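Local coordinates for protein glyoxalase-related enzyme, AraC type (Clostridium phytofermentans, PDB 3BT3) that is of unknown function but belongs to the vicinal oxygen chelate (VOC) superfamily and is probably related to glyoxalases and AraC-type transcription regulators, at residues G24-K30 / F81-E87; M32-V36 / I49-D53; W124-C129 / R140-I145; W38-G44 / Y107-W113. All blocks are in the same frame, centred on the assembly; numbering follows the deposited sequence.

Interaction 1 (G24-K30 / F81-E87); sequences GPVYFTK and FHLFKGE
P25 O accepts from H82 N at 2.9 Å, and from there strands 26-29 and 81-85 run parallel, pairing V26 with H82, Y27 with L83 and F28 with F84. Further backbone bonds follow: a weak one from Y27 N to H82 O, then F84 N to Y27 O, T29 N to F84 O, and finally G86 N to T29 O. The imidazole of H82 adds a bond of its own, ND1 donating a hydrogen bond to G24 O at 3.3 Å. That oxygen lies in the ring plane, while the donor stands well above the carbonyl plane of G24.

Aromatic and apolar groups pack along both faces. On the V26 and F28 face, F28 CE1 meets F84 CB at 3.6 Å, their rings inclined at 32°, and V26 CG1 touches the ring edge of F84 at CE2. On the other face, Y27 has CG anti to its backbone N (chi1 -175°), which turns its ring edge toward the face of F81, the planes 72° apart. Y27 CD2 also touches L83 CD2 at 3.7 Å, the two side chains lying alongside each other. P25 CG packs on F81 CD1 at 3.5 Å.

Past the strand ends, K30 NZ and E87 OE2 form a long salt bridge of 3.6 Å, the only one between the segments; K85 pairs instead with D59 and D53. F95 of the second subunit makes edge-to-face pairs with H82 and F84, so their face of the sheet meets the dimer partner. Backbone bonds thus set the register, helped at one end by the H82 imidazole, while aromatic and apolar side chains supply the packing.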
# COMPACT_ATOMS: atom_id res chain seq x y z
N GLY A 24 0.82 -1.00 -5.50
CA GLY A 24 1.52 -0.04 -4.66
C GLY A 24 0.55 0.62 -3.70
O GLY A 24 -0.61 0.85 -4.06
N PRO A 25 0.97 0.94 -2.47
CA PRO A 25 0.11 1.58 -1.48
C PRO A 25 -0.41 2.95 -1.91
O PRO A 25 0.22 3.63 -2.74
CB PRO A 25 1.00 1.66 -0.24
CG PRO A 25 2.39 1.65 -0.79
CD PRO A 25 2.30 0.64 -1.90
N VAL A 26 -1.55 3.35 -1.36
CA VAL A 26 -2.14 4.65 -1.68
C VAL A 26 -1.82 5.68 -0.60
O VAL A 26 -1.63 5.34 0.56
CB VAL A 26 -3.67 4.56 -1.81
CG1 VAL A 26 -4.02 3.71 -3.01
CG2 VAL A 26 -4.28 4.00 -0.51
N TYR A 27 -1.76 6.94 -1.00
CA TYR A 27 -1.43 8.03 -0.08
C TYR A 27 -2.22 9.28 -0.48
O TYR A 27 -2.19 9.69 -1.64
CB TYR A 27 0.08 8.28 -0.17
CG TYR A 27 0.64 9.28 0.79
CD1 TYR A 27 1.51 8.88 1.82
CD2 TYR A 27 0.35 10.64 0.67
CE1 TYR A 27 2.07 9.82 2.68
CE2 TYR A 27 0.90 11.57 1.52
CZ TYR A 27 1.76 11.16 2.53
OH TYR A 27 2.32 12.09 3.36
N PHE A 28 -2.92 9.90 0.46
CA PHE A 28 -3.71 11.08 0.11
C PHE A 28 -3.09 12.39 0.58
O PHE A 28 -2.53 12.47 1.66
CB PHE A 28 -5.13 10.91 0.65
CG PHE A 28 -5.86 9.76 0.04
CD1 PHE A 28 -6.50 9.90 -1.19
CD2 PHE A 28 -5.81 8.50 0.63
CE1 PHE A 28 -7.07 8.79 -1.82
CE2 PHE A 28 -6.38 7.40 0.01
CZ PHE A 28 -7.01 7.54 -1.22
N THR A 29 -3.20 13.42 -0.26
CA THR A 29 -2.63 14.72 0.08
C THR A 29 -3.41 15.90 -0.48
O THR A 29 -3.94 15.84 -1.59
CB THR A 29 -1.16 14.83 -0.40
OG1 THR A 29 -0.67 16.17 -0.20
CG2 THR A 29 -1.06 14.50 -1.87
N LYS A 30 -3.46 16.98 0.30
CA LYS A 30 -4.15 18.21 -0.10
C LYS A 30 -3.25 19.10 -0.97
O LYS A 30 -3.74 19.98 -1.67
CB LYS A 30 -4.60 19.01 1.13
CG LYS A 30 -5.67 18.32 1.95
CD LYS A 30 -6.90 17.98 1.11
CE LYS A 30 -7.61 19.24 0.59
NZ LYS A 30 -8.16 20.08 1.70
N PHE A 81 4.48 4.91 -3.65
CA PHE A 81 3.14 5.32 -3.21
C PHE A 81 2.43 6.03 -4.35
O PHE A 81 3.04 6.81 -5.08
CB PHE A 81 3.23 6.29 -2.03
CG PHE A 81 3.60 5.64 -0.73
CD1 PHE A 81 2.63 5.04 0.07
CD2 PHE A 81 4.93 5.63 -0.30
CE1 PHE A 81 2.98 4.44 1.29
CE2 PHE A 81 5.29 5.04 0.91
CZ PHE A 81 4.31 4.44 1.70
N HIS A 82 1.14 5.74 -4.52
CA HIS A 82 0.34 6.43 -5.52
C HIS A 82 -0.16 7.63 -4.73
O HIS A 82 -0.58 7.47 -3.59
CB HIS A 82 -0.86 5.60 -5.96
CG HIS A 82 -0.52 4.44 -6.84
ND1 HIS A 82 -0.54 3.14 -6.41
CD2 HIS A 82 -0.16 4.40 -8.15
CE1 HIS A 82 -0.20 2.34 -7.41
NE2 HIS A 82 0.03 3.08 -8.48
N LEU A 83 -0.11 8.82 -5.32
CA LEU A 83 -0.58 10.02 -4.63
C LEU A 83 -1.87 10.54 -5.27
O LEU A 83 -1.92 10.77 -6.48
CB LEU A 83 0.49 11.12 -4.68
CG LEU A 83 1.90 10.72 -4.21
CD1 LEU A 83 2.91 11.78 -4.65
CD2 LEU A 83 1.92 10.56 -2.70
N PHE A 84 -2.89 10.72 -4.44
CA PHE A 84 -4.20 11.22 -4.85
C PHE A 84 -4.56 12.46 -4.02
O PHE A 84 -4.14 12.58 -2.87
CB PHE A 84 -5.28 10.16 -4.61
CG PHE A 84 -5.08 8.89 -5.38
CD1 PHE A 84 -5.41 8.82 -6.73
CD2 PHE A 84 -4.54 7.77 -4.76
CE1 PHE A 84 -5.20 7.64 -7.46
CE2 PHE A 84 -4.33 6.59 -5.48
CZ PHE A 84 -4.66 6.53 -6.83
N LYS A 85 -5.36 13.36 -4.59
CA LYS A 85 -5.79 14.56 -3.87
C LYS A 85 -6.83 14.15 -2.83
O LYS A 85 -7.76 13.41 -3.14
CB LYS A 85 -6.41 15.57 -4.83
CG LYS A 85 -6.07 17.01 -4.50
CD LYS A 85 -7.30 17.90 -4.41
CE LYS A 85 -7.96 18.10 -5.76
NZ LYS A 85 -7.01 18.70 -6.72
N GLY A 86 -6.67 14.62 -1.60
CA GLY A 86 -7.62 14.29 -0.56
C GLY A 86 -7.09 14.52 0.84
O GLY A 86 -5.96 14.96 1.02
N GLU A 87 -7.91 14.24 1.85
CA GLU A 87 -7.50 14.41 3.24
C GLU A 87 -6.38 13.43 3.58
O GLU A 87 -6.51 12.22 3.35
CB GLU A 87 -8.68 14.18 4.19
CG GLU A 87 -9.64 15.36 4.30
CD GLU A 87 -8.97 16.64 4.80
OE1 GLU A 87 -8.20 16.58 5.79
OE2 GLU A 87 -9.23 17.71 4.21

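Interaction 2 (M32-V36 / I49-D53); sequences MDKTV and IVARD
D33 and R52 close this contact with a two-pronged salt bridge. R52 grips end-on: NH1 reaches D33 OD2 at 2.8 Å and NH2 reaches D33 OD1 at 3.1 Å, each oxygen using its syn lone pair. Carboxylate and guanidinium planes are only 3° apart, and both bonds are nearly straight; a weak third one joins NH2 to OD2. Two conformations make this possible. R52 stays extended from CG to NE (chi2 171°, chi3 175°) and carries its charge across from the strand, while D33 keeps CG beside its own backbone N and meets the arginine at about a right angle.

I49 lies beneath the ion pair. Its CD1, at the end of an extended chain, comes within 3.2 Å of D33 OD1, and its CG2 sits over the centre of one guanidinium face, covering it and limiting how the group can turn. From the helix, M32 CG approaches I49 CG1 at 4.1 Å, and V36 CG2 is a looser neighbour of I49 CG1 at 4.3 Å.

The start of helix 32-41 is thereby tied to the edge strand 46-52, running roughly antiparallel to it. Further in, M32 and V36 pack on L83 of strand 81-85, and V36 also on V63 of strand 58-64.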
# COMPACT_ATOMS: atom_id res chain seq x y z
N MET A 32 -0.04 18.02 -3.29
CA MET A 32 0.90 17.05 -3.85
C MET A 32 2.35 17.52 -4.00
O MET A 32 3.28 16.80 -3.62
CB MET A 32 0.36 16.54 -5.20
CG MET A 32 0.72 15.10 -5.52
SD MET A 32 -0.41 14.35 -6.75
CE MET A 32 0.50 14.54 -8.04
N ASP A 33 2.55 18.71 -4.55
CA ASP A 33 3.89 19.25 -4.72
C ASP A 33 4.68 19.27 -3.42
O ASP A 33 5.83 18.82 -3.38
CB ASP A 33 3.82 20.66 -5.30
CG ASP A 33 3.59 20.66 -6.79
OD1 ASP A 33 4.54 20.33 -7.53
OD2 ASP A 33 2.46 20.97 -7.22
N LYS A 34 4.06 19.76 -2.35
CA LYS A 34 4.74 19.82 -1.06
C LYS A 34 5.07 18.41 -0.55
O LYS A 34 6.14 18.19 0.02
CB LYS A 34 3.88 20.57 -0.02
CG LYS A 34 4.51 20.61 1.38
CD LYS A 34 3.77 21.56 2.33
CE LYS A 34 2.47 20.96 2.85
NZ LYS A 34 2.70 19.80 3.76
N THR A 35 4.16 17.47 -0.78
CA THR A 35 4.35 16.08 -0.37
C THR A 35 5.51 15.45 -1.12
O THR A 35 6.36 14.78 -0.54
CB THR A 35 3.09 15.25 -0.63
OG1 THR A 35 2.03 15.74 0.21
CG2 THR A 35 3.33 13.77 -0.34
N VAL A 36 5.55 15.70 -2.43
CA VAL A 36 6.62 15.18 -3.27
C VAL A 36 7.98 15.78 -2.90
O VAL A 36 8.99 15.08 -2.94
CB VAL A 36 6.31 15.48 -4.76
CG1 VAL A 36 7.56 15.33 -5.60
CG2 VAL A 36 5.24 14.54 -5.26
N ILE A 49 4.48 14.43 -10.69
CA ILE A 49 3.06 14.71 -10.69
C ILE A 49 2.57 14.56 -12.12
O ILE A 49 3.00 15.27 -13.02
CB ILE A 49 2.80 16.12 -10.14
CG1 ILE A 49 3.20 16.14 -8.65
CG2 ILE A 49 1.35 16.52 -10.36
CD1 ILE A 49 3.16 17.51 -8.01
N VAL A 50 1.66 13.61 -12.32
CA VAL A 50 1.13 13.31 -13.65
C VAL A 50 -0.05 14.15 -14.12
O VAL A 50 -0.22 14.35 -15.32
CB VAL A 50 0.75 11.82 -13.71
CG1 VAL A 50 0.08 11.49 -15.03
CG2 VAL A 50 2.00 10.98 -13.52
N ALA A 51 -0.86 14.65 -13.19
CA ALA A 51 -2.01 15.45 -13.57
C ALA A 51 -2.36 16.50 -12.51
O ALA A 51 -2.31 16.22 -11.31
CB ALA A 51 -3.20 14.55 -13.80
N ARG A 52 -2.70 17.70 -12.95
CA ARG A 52 -3.06 18.79 -12.04
C ARG A 52 -4.50 19.26 -12.25
O ARG A 52 -5.11 18.96 -13.28
CB ARG A 52 -2.10 19.98 -12.24
CG ARG A 52 -0.65 19.64 -11.95
CD ARG A 52 0.28 20.76 -12.37
NE ARG A 52 1.65 20.47 -11.97
CZ ARG A 52 2.07 20.42 -10.70
NH1 ARG A 52 1.22 20.66 -9.71
NH2 ARG A 52 3.34 20.12 -10.43
N ASP A 53 -5.05 19.98 -11.27
CA ASP A 53 -6.41 20.51 -11.37
C ASP A 53 -6.39 21.89 -12.01
O ASP A 53 -5.33 22.39 -12.40
CB ASP A 53 -7.08 20.57 -9.99
CG ASP A 53 -6.37 21.50 -9.01
OD1 ASP A 53 -5.54 22.34 -9.44
OD2 ASP A 53 -6.65 21.40 -7.80

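Interaction 3 (W124-C129 / R140-I145); sequences WGAREC and RFFESI
A beta hairpin of strands 126-132 and 138-144 holds this contact, in the second of the two four-stranded mixed sheets, whose strand order 1-4-3-2 fits the beta-alpha-beta-beta-beta modules of the VOC fold. R127 with E143 and C129 with F141 are its hydrogen-bonded pairs; A126 with S144 and E128 with F142 are the non-hydrogen-bonded ones. R127 N to E143 O measures 2.7 Å, and a second bond runs from E143 N to R127 O. Beyond the last pair, I145 N still reaches G125 O at 3.0 Å.

W124 folds back over the sheet and turns the edge of its six-membered ring to one face of F142, CH2 standing 3.7 Å from F142 CG with the planes at 76°. F142 CG lies between its backbone N and carbonyl carbon (chi1 70°), which raises the ring to meet the indole. F95 of the same chain also packs on F142.

On the opposite face, R127 and E143 are bridged by a water that accepts from R127 NH2 and donates weakly to E143 OE2; their stronger partners are D102 and the backbone N of I101. Back beside W124, R140 bends at chi3 (57°) to bring its guanidinium side-on to E128. Both carboxylate oxygens use their syn lone pairs: R140 NH2 to E128 OE1 is 2.9 Å and nearly straight, and R140 NE to E128 OE2 is also 2.9 Å, with OE2 tilted out of the guanidinium plane and the bond more bent.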
# COMPACT_ATOMS: atom_id res chain seq x y z
N TRP A 124 8.79 -9.07 17.51
CA TRP A 124 8.77 -9.97 16.36
C TRP A 124 10.04 -10.12 15.56
O TRP A 124 10.01 -10.62 14.44
CB TRP A 124 7.61 -9.63 15.41
CG TRP A 124 7.34 -8.17 15.19
CD1 TRP A 124 6.65 -7.33 16.02
CD2 TRP A 124 7.75 -7.39 14.07
NE1 TRP A 124 6.60 -6.07 15.47
CE2 TRP A 124 7.27 -6.07 14.27
CE3 TRP A 124 8.49 -7.66 12.90
CZ2 TRP A 124 7.49 -5.03 13.36
CZ3 TRP A 124 8.71 -6.63 11.99
CH2 TRP A 124 8.21 -5.33 12.22
N GLY A 125 11.17 -9.67 16.11
CA GLY A 125 12.44 -9.85 15.41
C GLY A 125 12.95 -8.79 14.44
O GLY A 125 13.61 -9.13 13.45
N ALA A 126 12.66 -7.52 14.70
CA ALA A 126 13.14 -6.47 13.81
C ALA A 126 13.34 -5.14 14.52
O ALA A 126 12.72 -4.85 15.54
CB ALA A 126 12.19 -6.30 12.64
N ARG A 127 14.22 -4.32 13.96
CA ARG A 127 14.44 -3.01 14.51
C ARG A 127 13.56 -2.08 13.68
O ARG A 127 13.43 -2.25 12.47
CB ARG A 127 15.92 -2.61 14.42
CG ARG A 127 16.81 -3.38 15.38
CD ARG A 127 18.03 -2.57 15.77
NE ARG A 127 18.89 -2.32 14.63
CZ ARG A 127 19.72 -1.29 14.52
NH1 ARG A 127 19.82 -0.39 15.49
NH2 ARG A 127 20.45 -1.16 13.42
N GLU A 128 12.92 -1.12 14.33
CA GLU A 128 12.06 -0.22 13.60
C GLU A 128 12.07 1.20 14.14
O GLU A 128 12.62 1.48 15.20
CB GLU A 128 10.63 -0.78 13.59
CG GLU A 128 9.61 -0.03 14.43
CD GLU A 128 8.17 -0.36 14.03
OE1 GLU A 128 7.83 -1.56 14.01
OE2 GLU A 128 7.39 0.58 13.74
N CYS A 129 11.48 2.09 13.35
CA CYS A 129 11.34 3.48 13.71
C CYS A 129 10.26 4.00 12.77
O CYS A 129 10.13 3.52 11.65
CB CYS A 129 12.64 4.27 13.52
SG CYS A 129 13.11 4.60 11.82
N ARG A 140 6.07 3.50 8.85
CA ARG A 140 6.85 2.58 9.67
C ARG A 140 7.94 1.91 8.83
O ARG A 140 7.68 1.42 7.73
CB ARG A 140 5.94 1.52 10.29
CG ARG A 140 4.93 2.10 11.29
CD ARG A 140 4.03 1.03 11.88
NE ARG A 140 4.80 -0.02 12.53
CZ ARG A 140 4.27 -1.14 13.02
NH1 ARG A 140 2.97 -1.36 12.95
NH2 ARG A 140 5.05 -2.05 13.59
N PHE A 141 9.15 1.93 9.34
CA PHE A 141 10.28 1.32 8.65
C PHE A 141 10.86 0.24 9.57
O PHE A 141 11.01 0.46 10.77
CB PHE A 141 11.34 2.38 8.35
CG PHE A 141 10.91 3.40 7.33
CD1 PHE A 141 11.08 3.15 5.97
CD2 PHE A 141 10.33 4.60 7.72
CE1 PHE A 141 10.67 4.09 5.01
CE2 PHE A 141 9.93 5.54 6.78
CZ PHE A 141 10.10 5.29 5.42
N PHE A 142 11.16 -0.92 9.02
CA PHE A 142 11.73 -1.97 9.85
C PHE A 142 12.77 -2.78 9.11
O PHE A 142 12.77 -2.84 7.88
CB PHE A 142 10.63 -2.89 10.41
CG PHE A 142 9.98 -3.77 9.37
CD1 PHE A 142 10.55 -5.00 9.03
CD2 PHE A 142 8.82 -3.36 8.72
CE1 PHE A 142 9.96 -5.80 8.05
CE2 PHE A 142 8.23 -4.16 7.74
CZ PHE A 142 8.80 -5.38 7.41
N GLU A 143 13.67 -3.37 9.88
CA GLU A 143 14.73 -4.22 9.35
C GLU A 143 14.86 -5.39 10.32
O GLU A 143 15.05 -5.20 11.53
CB GLU A 143 16.05 -3.46 9.28
CG GLU A 143 17.16 -4.24 8.60
CD GLU A 143 18.43 -3.44 8.41
OE1 GLU A 143 19.33 -3.92 7.67
OE2 GLU A 143 18.55 -2.33 8.98
N SER A 144 14.72 -6.60 9.79
CA SER A 144 14.80 -7.79 10.63
C SER A 144 16.23 -8.02 11.14
O SER A 144 17.20 -7.61 10.51
CB SER A 144 14.32 -9.00 9.84
OG SER A 144 14.96 -9.06 8.58
N ILE A 145 16.34 -8.67 12.29
CA ILE A 145 17.64 -8.95 12.88
C ILE A 145 18.10 -10.36 12.50
O ILE A 145 19.22 -10.50 11.97
CB ILE A 145 17.61 -8.85 14.41
CG1 ILE A 145 16.65 -7.75 14.86
CG2 ILE A 145 19.01 -8.55 14.93
CD1 ILE A 145 16.46 -7.70 16.36
O HOH W 1 19.61 -3.52 11.45

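Interaction 4 (W38-G44 / Y107-W113); sequences WFEEILG and YVKENGW
W38 lays the edge of its indole over one face of W113, in an edge-to-face pair with planes 75° apart. NE1 leads the approach, 3.5 Å from W113 CE3 and over the middle of the six-membered ring, nearly equidistant from its six atoms. Both tryptophans hold CG anti to the backbone N (chi1 -177° for W38, -167° for W113), which swings the two indoles together across the gap, where their side chains cross at about a right angle.

I42 is the wedge between the two helix ends. Its CG2 touches W113 CB at 3.5 Å and V108 CG1 at 3.7 Å, while CD1 slides past N111 in the opposite direction, near the N111 carbonyl oxygen. L43 CD2 runs alongside V108 CG2, also at 3.7 Å. At the far side Y107 presents a ring edge to the backbone: CE2 comes to 3.4 Å from G44 N. The amide of N111 sits over the centre of the Y107 ring, with ND2 above it. Van der Waals packing and the edge-to-face pair join the segments, with no hydrogen bond found between them.

Here the C-terminal ends of helices 32-41 and 101-110 meet. I131 of strand 126-132 packs against W38, L43, V108 and W113, backing the junction with the second sheet, and Y18 of the second subunit hydrogen-bonds to L43 O.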
# COMPACT_ATOMS: atom_id res chain seq x y z
N TRP A 38 8.84 16.75 -0.00
CA TRP A 38 9.20 16.17 1.27
C TRP A 38 9.84 14.79 1.03
O TRP A 38 10.93 14.51 1.55
CB TRP A 38 7.97 16.03 2.16
CG TRP A 38 8.29 15.51 3.51
CD1 TRP A 38 8.74 16.22 4.58
CD2 TRP A 38 8.26 14.14 3.91
NE1 TRP A 38 8.99 15.38 5.64
CE2 TRP A 38 8.70 14.09 5.26
CE3 TRP A 38 7.89 12.95 3.28
CZ2 TRP A 38 8.80 12.89 5.97
CZ3 TRP A 38 7.98 11.75 3.99
CH2 TRP A 38 8.43 11.74 5.33
N PHE A 39 9.18 13.96 0.23
CA PHE A 39 9.71 12.64 -0.05
C PHE A 39 11.09 12.75 -0.68
O PHE A 39 11.93 11.88 -0.50
CB PHE A 39 8.79 11.87 -1.00
CG PHE A 39 7.76 11.04 -0.30
CD1 PHE A 39 6.51 11.56 0.02
CD2 PHE A 39 8.04 9.72 0.05
CE1 PHE A 39 5.57 10.80 0.67
CE2 PHE A 39 7.10 8.94 0.70
CZ PHE A 39 5.87 9.48 1.02
N GLU A 40 11.32 13.83 -1.42
CA GLU A 40 12.61 14.05 -2.08
C GLU A 40 13.67 14.58 -1.12
O GLU A 40 14.77 14.02 -1.01
CB GLU A 40 12.46 15.02 -3.26
CG GLU A 40 11.85 14.42 -4.54
CD GLU A 40 11.54 15.46 -5.63
OE1 GLU A 40 11.21 15.06 -6.78
OE2 GLU A 40 11.63 16.68 -5.36
N GLU A 41 13.34 15.64 -0.40
CA GLU A 41 14.29 16.26 0.51
C GLU A 41 14.62 15.51 1.78
O GLU A 41 15.75 15.57 2.26
CB GLU A 41 13.82 17.67 0.88
CG GLU A 41 13.74 18.62 -0.29
CD GLU A 41 13.12 19.95 0.09
OE1 GLU A 41 13.57 20.54 1.10
OE2 GLU A 41 12.18 20.40 -0.61
N ILE A 42 13.65 14.80 2.33
CA ILE A 42 13.88 14.09 3.58
C ILE A 42 14.22 12.61 3.44
O ILE A 42 15.15 12.13 4.09
CB ILE A 42 12.68 14.22 4.52
CG1 ILE A 42 12.30 15.70 4.67
CG2 ILE A 42 13.00 13.59 5.85
CD1 ILE A 42 13.47 16.63 4.94
N LEU A 43 13.48 11.89 2.61
CA LEU A 43 13.75 10.47 2.46
C LEU A 43 14.66 10.14 1.28
O LEU A 43 15.10 9.00 1.13
CB LEU A 43 12.44 9.69 2.31
CG LEU A 43 11.53 9.64 3.54
CD1 LEU A 43 10.41 8.64 3.27
CD2 LEU A 43 12.32 9.24 4.78
N GLY A 44 14.94 11.13 0.44
CA GLY A 44 15.79 10.90 -0.71
C GLY A 44 15.12 10.11 -1.82
O GLY A 44 15.79 9.44 -2.61
N TYR A 107 20.09 9.84 7.66
CA TYR A 107 19.78 10.63 6.47
C TYR A 107 18.66 11.62 6.77
O TYR A 107 18.78 12.81 6.49
CB TYR A 107 19.35 9.71 5.33
CG TYR A 107 19.26 10.40 4.00
CD1 TYR A 107 20.41 10.82 3.33
CD2 TYR A 107 18.02 10.60 3.38
CE1 TYR A 107 20.34 11.41 2.08
CE2 TYR A 107 17.94 11.20 2.12
CZ TYR A 107 19.10 11.60 1.48
OH TYR A 107 19.03 12.16 0.22
N VAL A 108 17.58 11.12 7.36
CA VAL A 108 16.44 11.95 7.71
C VAL A 108 16.90 13.06 8.66
O VAL A 108 16.70 14.24 8.39
CB VAL A 108 15.32 11.11 8.39
CG1 VAL A 108 14.23 12.02 8.93
CG2 VAL A 108 14.73 10.12 7.40
N LYS A 109 17.53 12.67 9.77
CA LYS A 109 18.02 13.66 10.73
C LYS A 109 18.95 14.66 10.05
O LYS A 109 18.84 15.87 10.26
CB LYS A 109 18.75 12.98 11.89
CG LYS A 109 17.85 12.64 13.09
CD LYS A 109 17.17 13.89 13.64
CE LYS A 109 17.03 13.85 15.16
NZ LYS A 109 16.10 12.78 15.64
N GLU A 110 19.85 14.16 9.22
CA GLU A 110 20.80 15.02 8.53
C GLU A 110 20.10 16.02 7.63
O GLU A 110 20.62 17.12 7.41
CB GLU A 110 21.77 14.18 7.69
CG GLU A 110 23.19 14.20 8.22
CD GLU A 110 23.32 13.54 9.59
OE1 GLU A 110 22.50 13.86 10.49
OE2 GLU A 110 24.24 12.71 9.76
N ASN A 111 18.93 15.65 7.12
CA ASN A 111 18.20 16.56 6.26
C ASN A 111 17.25 17.50 6.99
O ASN A 111 16.40 18.14 6.37
CB ASN A 111 17.47 15.79 5.16
CG ASN A 111 18.41 15.37 4.05
OD1 ASN A 111 19.06 16.21 3.42
ND2 ASN A 111 18.48 14.06 3.79
N GLY A 112 17.41 17.58 8.30
CA GLY A 112 16.61 18.50 9.09
C GLY A 112 15.26 18.09 9.61
O GLY A 112 14.60 18.89 10.28
N TRP A 113 14.82 16.87 9.33
CA TRP A 113 13.53 16.44 9.81
C TRP A 113 13.71 15.82 11.21
O TRP A 113 14.48 14.88 11.38
CB TRP A 113 12.93 15.43 8.84
CG TRP A 113 11.49 15.17 9.08
CD1 TRP A 113 10.95 14.06 9.64
CD2 TRP A 113 10.40 16.04 8.77
NE1 TRP A 113 9.59 14.18 9.71
CE2 TRP A 113 9.23 15.39 9.18
CE3 TRP A 113 10.31 17.31 8.19
CZ2 TRP A 113 7.96 15.97 9.03
CZ3 TRP A 113 9.05 17.89 8.04
CH2 TRP A 113 7.90 17.22 8.45

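In the fold
From the N terminus, strand 26-29 waits until 81-87 before interaction 1 closes a loop round most of the first sheet. Nested inside that loop, interaction 2 joins the start of helix 32-41 to strand 46-52; the two contacts touch through T29 with T35 and K85 with D53. Interaction 4 starts on the same helix but reaches forward to 107-113, crossing both earlier loops and linking the first half of the chain to helix 101-110 of the second. F39 packs on Y27 and F81 of interaction 1. Interaction 3 follows in series as a short hairpin in the second sheet, about 25 Å from interaction 1 between centres, touching interaction 4 where F141 meets L43.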